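Long-range contacts in polysaccharide Lyase Family 6 (Bacteroides cellulosilyticus, PDB 6QPS), which cleaves alginate, with specificity for its mannuronic acid units, as a calcium-binding lyase of polysaccharide lyase family 6: residues A[114-119]-A[154-159]; A[60-65]-A[88-93]. All coordinates share one frame; numbering follows the deposited sequence.

Contact 1 (A[114-119]-A[154-159])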
loop_
_atom_site.group_PDB
_atom_site.type_symbol
_atom_site.label_atom_id
_atom_site.label_comp_id
_atom_site.label_asym_id
_atom_site.label_seq_id
_atom_site.Cartn_x
_atom_site.Cartn_y
_atom_site.Cartn_z
ATOM N N HIS A 114 3.322 -15.385 -14.063
ATOM C CA HIS A 114 2.522 -14.590 -13.133
ATOM C C HIS A 114 3.316 -13.496 -12.444
ATOM O O HIS A 114 2.725 -12.484 -12.068
ATOM C CB HIS A 114 1.927 -15.519 -12.053
ATOM C CG HIS A 114 0.905 -14.863 -11.167
ATOM N ND1 HIS A 114 1.232 -14.205 -10.001
ATOM C CD2 HIS A 114 -0.443 -14.776 -11.279
ATOM C CE1 HIS A 114 0.134 -13.725 -9.443
ATOM N NE2 HIS A 114 -0.898 -14.067 -10.192
ATOM N N ASP A 115 4.626 -13.674 -12.252
ATOM C CA ASP A 115 5.409 -12.839 -11.341
ATOM C C ASP A 115 6.649 -12.314 -12.049
ATOM O O ASP A 115 7.535 -13.089 -12.418
ATOM C CB ASP A 115 5.791 -13.638 -10.084
ATOM C CG ASP A 115 4.594 -14.302 -9.444
ATOM O OD1 ASP A 115 3.669 -13.565 -9.059
ATOM O OD2 ASP A 115 4.562 -15.554 -9.369
ATOM N N MET A 116 6.743 -10.993 -12.207
ATOM C CA MET A 116 7.871 -10.429 -12.937
ATOM C C MET A 116 9.152 -10.467 -12.108
ATOM O O MET A 116 10.185 -10.961 -12.577
ATOM C CB MET A 116 7.562 -9.008 -13.401
ATOM C CG MET A 116 8.580 -8.485 -14.408
ATOM S SD MET A 116 8.183 -6.857 -15.102
ATOM C CE MET A 116 8.582 -5.799 -13.716
ATOM N N ILE A 117 9.101 -9.938 -10.881
ATOM C CA ILE A 117 10.229 -9.893 -9.940
ATOM C C ILE A 117 9.742 -10.517 -8.628
ATOM O O ILE A 117 8.741 -10.063 -8.053
ATOM C CB ILE A 117 10.717 -8.454 -9.686
ATOM C CG1 ILE A 117 11.129 -7.774 -10.995
ATOM C CG2 ILE A 117 11.852 -8.441 -8.655
ATOM C CD1 ILE A 117 11.482 -6.284 -10.823
ATOM N N ASP A 118 10.453 -11.540 -8.141
ATOM C CA ASP A 118 10.030 -12.332 -6.982
ATOM C C ASP A 118 11.236 -12.561 -6.076
ATOM O O ASP A 118 12.337 -12.849 -6.559
ATOM C CB ASP A 118 9.428 -13.666 -7.458
ATOM C CG ASP A 118 8.516 -14.329 -6.443
ATOM O OD1 ASP A 118 8.283 -13.787 -5.341
ATOM O OD2 ASP A 118 8.041 -15.437 -6.776
ATOM N N PHE A 119 11.006 -12.466 -4.771
ATOM C CA PHE A 119 12.050 -12.596 -3.742
ATOM C C PHE A 119 12.144 -14.027 -3.180
ATOM O O PHE A 119 12.405 -14.240 -1.982
ATOM C CB PHE A 119 11.825 -11.555 -2.636
ATOM C CG PHE A 119 12.303 -10.140 -2.992
ATOM C CD1 PHE A 119 11.645 -9.374 -3.952
ATOM C CD2 PHE A 119 13.391 -9.560 -2.347
ATOM C CE1 PHE A 119 12.089 -8.083 -4.268
ATOM C CE2 PHE A 119 13.814 -8.250 -2.666
ATOM C CZ PHE A 119 13.163 -7.539 -3.642
ATOM N N GLU A 154 -0.672 -10.366 -13.927
ATOM C CA GLU A 154 0.755 -10.425 -13.632
ATOM C C GLU A 154 1.069 -9.464 -12.492
ATOM O O GLU A 154 0.476 -8.384 -12.405
ATOM C CB GLU A 154 1.657 -10.142 -14.854
ATOM C CG GLU A 154 1.472 -8.772 -15.492
ATOM C CD GLU A 154 2.165 -8.617 -16.848
ATOM O OE1 GLU A 154 2.853 -9.561 -17.321
ATOM O OE2 GLU A 154 2.016 -7.530 -17.441
ATOM N N TYR A 155 1.960 -9.879 -11.593
ATOM C CA TYR A 155 2.324 -9.081 -10.432
ATOM C C TYR A 155 3.733 -8.546 -10.636
ATOM O O TYR A 155 4.637 -9.300 -11.013
ATOM C CB TYR A 155 2.299 -9.930 -9.146
ATOM C CG TYR A 155 0.951 -10.375 -8.611
ATOM C CD1 TYR A 155 -0.211 -10.312 -9.365
ATOM C CD2 TYR A 155 0.857 -10.869 -7.314
ATOM C CE1 TYR A 155 -1.438 -10.717 -8.838
ATOM C CE2 TYR A 155 -0.332 -11.277 -6.792
ATOM C CZ TYR A 155 -1.489 -11.231 -7.543
ATOM O OH TYR A 155 -2.687 -11.672 -7.020
ATOM N N TRP A 156 3.970 -7.270 -10.320
ATOM C CA TRP A 156 5.283 -6.682 -10.598
ATOM C C TRP A 156 6.355 -7.151 -9.608
ATOM O O TRP A 156 7.396 -7.677 -10.015
ATOM C CB TRP A 156 5.192 -5.155 -10.679
ATOM C CG TRP A 156 4.678 -4.679 -12.035
ATOM C CD1 TRP A 156 4.336 -5.464 -13.112
ATOM C CD2 TRP A 156 4.452 -3.323 -12.442
ATOM N NE1 TRP A 156 3.889 -4.676 -14.143
ATOM C CE2 TRP A 156 3.988 -3.359 -13.767
ATOM C CE3 TRP A 156 4.596 -2.085 -11.813
ATOM C CZ2 TRP A 156 3.670 -2.203 -14.470
ATOM C CZ3 TRP A 156 4.313 -0.933 -12.534
ATOM C CH2 TRP A 156 3.853 -1.002 -13.835
ATOM N N VAL A 157 6.110 -6.971 -8.311
ATOM C CA VAL A 157 7.067 -7.304 -7.255
ATOM C C VAL A 157 6.385 -8.174 -6.198
ATOM O O VAL A 157 5.325 -7.814 -5.672
ATOM C CB VAL A 157 7.651 -6.036 -6.603
ATOM C CG1 VAL A 157 8.675 -6.405 -5.532
ATOM C CG2 VAL A 157 8.257 -5.125 -7.637
ATOM N N GLY A 158 6.986 -9.331 -5.915
ATOM C CA GLY A 158 6.523 -10.201 -4.852
ATOM C C GLY A 158 7.532 -10.293 -3.719
ATOM O O GLY A 158 8.637 -10.825 -3.893
ATOM N N LEU A 159 7.174 -9.756 -2.561
ATOM C CA LEU A 159 8.013 -9.909 -1.385
ATOM C C LEU A 159 7.758 -11.257 -0.711
ATOM O O LEU A 159 6.605 -11.695 -0.560
ATOM C CB LEU A 159 7.732 -8.755 -0.424
ATOM C CG LEU A 159 8.424 -7.417 -0.694
ATOM C CD1 LEU A 159 7.879 -6.287 0.174
ATOM C CD2 LEU A 159 9.946 -7.558 -0.427
HETATM O O HOH W 1 -3.486 -13.498 -9.156
HETATM O O HOH W 2 6.113 -10.478 -8.825
#
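His114 and Tyr155 meet at the start of two parallel strands stacked on successive coils of the right-handed beta-helix of this lyase family. Backbone bonds tie the coils: Tyr155 N to His114 O, Met116 N to Tyr155 O, Ile117 N to Trp156 O, Gly158 N to Ile117 O and Phe119 N to Gly158 O. Both chains turn a corner in step, at Met116-Ile117 and at Trp156. The main aromatic contact is edge-to-face: CE1 of His114 stands over the centre of the Tyr155 ring, 3.4 Å from its CD1, with the planes at 54°. Having CG opposite its own N (chi1 -171°) lets the imidazole reach that face, while ND1 donates to Asp115 OD1 at 2.7 Å from above the carboxylate plane, which fixes the imidazole's rotation. Replacing Tyr155 by an alanine is likely to leave the imidazole edge without its aromatic floor and Arg216 without the phenol oxygen it binds. The Tyr155 side chain lies about 6 Å from that of the calcium ligand Glu213. Among the apolar contacts, Met116 CE lies over the Trp156 indole, 4.3 Å from CD1, and Leu159 CD2 makes a CH-pi contact over the face of the Phe119 ring, 4.2 Å from its centroid. Two waters add bridges; one gives protons to Ile117 O and Tyr155 O, the other sits 2.8 Å from His114 NE2 and 2.9 Å from Tyr155 OH.

Contact 2 (A[60-65]-A[88-93])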
loop_
_atom_site.group_PDB
_atom_site.type_symbol
_atom_site.label_atom_id
_atom_site.label_comp_id
_atom_site.label_asym_id
_atom_site.label_seq_id
_atom_site.Cartn_x
_atom_site.Cartn_y
_atom_site.Cartn_z
ATOM N N LYS A 60 14.581 -12.851 -19.808
ATOM C CA LYS A 60 13.856 -14.110 -19.587
ATOM C C LYS A 60 14.141 -14.604 -18.165
ATOM O O LYS A 60 14.102 -13.802 -17.220
ATOM C CB LYS A 60 14.156 -15.098 -20.708
ATOM C CG LYS A 60 13.654 -14.642 -22.085
ATOM C CD LYS A 60 14.131 -15.562 -23.204
ATOM C CE LYS A 60 15.633 -15.420 -23.431
ATOM N NZ LYS A 60 16.366 -16.716 -23.286
ATOM N N GLU A 61 14.395 -15.899 -17.973
ATOM C CA GLU A 61 14.595 -16.436 -16.635
ATOM C C GLU A 61 15.976 -16.018 -16.152
ATOM O O GLU A 61 16.994 -16.398 -16.753
ATOM C CB GLU A 61 14.452 -17.956 -16.644
ATOM C CG GLU A 61 13.029 -18.441 -16.918
ATOM C CD GLU A 61 12.828 -19.898 -16.553
ATOM O OE1 GLU A 61 11.665 -20.350 -16.541
ATOM O OE2 GLU A 61 13.832 -20.592 -16.287
ATOM N N ILE A 62 16.014 -15.234 -15.077
ATOM C CA ILE A 62 17.265 -14.732 -14.514
ATOM C C ILE A 62 17.189 -14.813 -12.996
ATOM O O ILE A 62 16.167 -14.469 -12.389
ATOM C CB ILE A 62 17.581 -13.306 -15.012
ATOM C CG1 ILE A 62 18.829 -12.736 -14.331
ATOM C CG2 ILE A 62 16.380 -12.377 -14.796
ATOM C CD1 ILE A 62 19.298 -11.397 -14.923
ATOM N N ASN A 63 18.258 -15.315 -12.389
ATOM C CA ASN A 63 18.374 -15.439 -10.943
ATOM C C ASN A 63 19.468 -14.509 -10.446
ATOM O O ASN A 63 20.513 -14.372 -11.084
ATOM C CB ASN A 63 18.725 -16.885 -10.558
ATOM C CG ASN A 63 17.673 -17.884 -10.994
ATOM O OD1 ASN A 63 16.473 -17.653 -10.819
ATOM N ND2 ASN A 63 18.116 -19.014 -11.549
ATOM N N PHE A 64 19.236 -13.903 -9.284
ATOM C CA PHE A 64 20.230 -13.100 -8.570
ATOM C C PHE A 64 20.370 -13.747 -7.206
ATOM O O PHE A 64 19.446 -13.676 -6.386
ATOM C CB PHE A 64 19.759 -11.653 -8.456
ATOM C CG PHE A 64 20.742 -10.708 -7.787
ATOM C CD1 PHE A 64 22.087 -11.029 -7.621
ATOM C CD2 PHE A 64 20.294 -9.478 -7.327
ATOM C CE1 PHE A 64 22.964 -10.132 -6.997
ATOM C CE2 PHE A 64 21.161 -8.579 -6.717
ATOM C CZ PHE A 64 22.500 -8.901 -6.572
ATOM N N THR A 65 21.496 -14.410 -6.976
ATOM C CA THR A 65 21.711 -15.108 -5.719
ATOM C C THR A 65 23.140 -14.928 -5.241
ATOM O O THR A 65 24.057 -14.665 -6.015
ATOM C CB THR A 65 21.345 -16.605 -5.822
ATOM O OG1 THR A 65 21.351 -17.204 -4.522
ATOM C CG2 THR A 65 22.296 -17.365 -6.729
ATOM N N GLY A 88 11.300 -6.200 -22.296
ATOM C CA GLY A 88 10.966 -7.509 -22.831
ATOM C C GLY A 88 10.641 -8.527 -21.745
ATOM O O GLY A 88 10.429 -8.197 -20.579
ATOM N N LYS A 89 10.632 -9.801 -22.157
ATOM C CA LYS A 89 10.235 -10.891 -21.274
ATOM C C LYS A 89 11.191 -10.996 -20.094
ATOM O O LYS A 89 12.414 -10.914 -20.262
ATOM C CB LYS A 89 10.252 -12.218 -22.031
ATOM C CG LYS A 89 9.106 -12.411 -23.005
ATOM C CD LYS A 89 9.300 -13.654 -23.861
ATOM C CE LYS A 89 7.969 -14.107 -24.457
ATOM N NZ LYS A 89 8.105 -14.623 -25.837
ATOM N N LEU A 90 10.630 -11.207 -18.897
ATOM C CA LEU A 90 11.425 -11.209 -17.678
ATOM C C LEU A 90 10.812 -12.094 -16.600
ATOM O O LEU A 90 9.613 -12.007 -16.322
ATOM C CB LEU A 90 11.533 -9.770 -17.156
ATOM C CG LEU A 90 12.303 -9.526 -15.867
ATOM C CD1 LEU A 90 13.757 -9.997 -15.992
ATOM C CD2 LEU A 90 12.252 -8.055 -15.421
ATOM N N ARG A 91 11.650 -12.919 -15.959
ATOM C CA ARG A 91 11.245 -13.703 -14.782
ATOM C C ARG A 91 12.455 -13.685 -13.841
ATOM O O ARG A 91 13.318 -14.573 -13.899
ATOM C CB ARG A 91 10.762 -15.121 -15.101
ATOM C CG ARG A 91 10.207 -15.836 -13.822
ATOM C CD ARG A 91 9.488 -17.151 -14.156
ATOM N NE ARG A 91 9.142 -17.929 -12.963
ATOM C CZ ARG A 91 9.244 -19.252 -12.881
ATOM N NH1 ARG A 91 9.682 -19.944 -13.923
ATOM N NH2 ARG A 91 8.912 -19.890 -11.754
ATOM N N LEU A 92 12.530 -12.656 -13.003
ATOM C CA LEU A 92 13.662 -12.430 -12.116
ATOM C C LEU A 92 13.333 -12.968 -10.733
ATOM O O LEU A 92 12.292 -12.621 -10.162
ATOM C CB LEU A 92 13.973 -10.938 -12.048
ATOM C CG LEU A 92 14.904 -10.439 -10.945
ATOM C CD1 LEU A 92 16.266 -11.114 -11.074
ATOM C CD2 LEU A 92 15.023 -8.918 -10.987
ATOM N N LYS A 93 14.211 -13.824 -10.205
ATOM C CA LYS A 93 14.085 -14.376 -8.864
ATOM C C LYS A 93 15.322 -13.967 -8.081
ATOM O O LYS A 93 16.446 -14.116 -8.585
ATOM C CB LYS A 93 13.969 -15.896 -8.922
ATOM C CG LYS A 93 12.669 -16.384 -9.554
ATOM C CD LYS A 93 12.603 -17.901 -9.580
ATOM C CE LYS A 93 11.168 -18.409 -9.454
ATOM N NZ LYS A 93 10.604 -18.141 -8.087
HETATM O O HOH W 3 9.549 -19.314 -17.242
HETATM O O HOH W 4 14.346 -16.951 -12.597
#
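Lys89 opens the pairing of 88-93 with 60-65, two parallel strands on adjacent coils of the beta-helix: its carbonyl O accepts Lys60 N at 2.9 Å, the donor standing above the carbonyl plane. Beside this bond Lys89 CB approaches CG of Lys60, and the two side chains then part. At Leu90 the apolar side begins. CD1 reaches across to CG2 of Ile62, 3.7 Å away, although the bond from CA to CB leads away from the other strand. The backbone of Arg91 is bonded at both N and O, N giving to Lys60 O and O receiving Ile62 N. Its side chain is extended from CG to NE, with CG opposite the backbone N (chi1 -174°), and runs alongside Glu61 in the same direction. The salt bridge that results is loose: NH1 lies 3.3 Å from Glu61 OE1, which sits at the edge of the guanidinium, and the hydrogen bond is weak and bent, with an angle of 125° at the hydrogen, the two planes being 75° apart. A water donating to Glu61 OE1 lies within weak reach of the same NH1. Leu92 returns to the apolar side, where its CB packs 3.9 Å from Ile62 CG2 and its CA-H points at Ile62 O. Lys93 closes the register, its N bonded to Ile62 O and its O to Phe64 N at 2.9 Å. Its CB lies 3.6 Å from Asn63 OD1; its ammonium turns to the carbonyls of Gln120 and Gly121. On the side of Ile62 and Leu92 the cover comes from Trp76 of strand 74-78, Leu38 of helix 31-40 also touches Ile62, and strand 115-118 follows next, with Met116 on Leu90 and Ile117 on Leu92.

How the contacts relate
The two contacts are steps of one continuous parallel stack, their centres about 10 Å apart and on the same side of the chain's centre. Along the chain they come in series, contact 2 closing before contact 1 opens. Strands 90-95 and 115-118 are neighbours, giving the order 54-67, 90-95, 115-118 and 155-159 from coil to coil. Met116 O lies 2.9 Å from Leu92 N and Asp118 N 2.9 Å from Leu92 O, both probable hydrogen bonds. Contact 2 stands nearer the end covered by helix 31-40, whereas contact 1 lies deeper in the chain, so this run of strands leads from the N-terminal coils toward the calcium site, whose ligands belong to later parts of the chain.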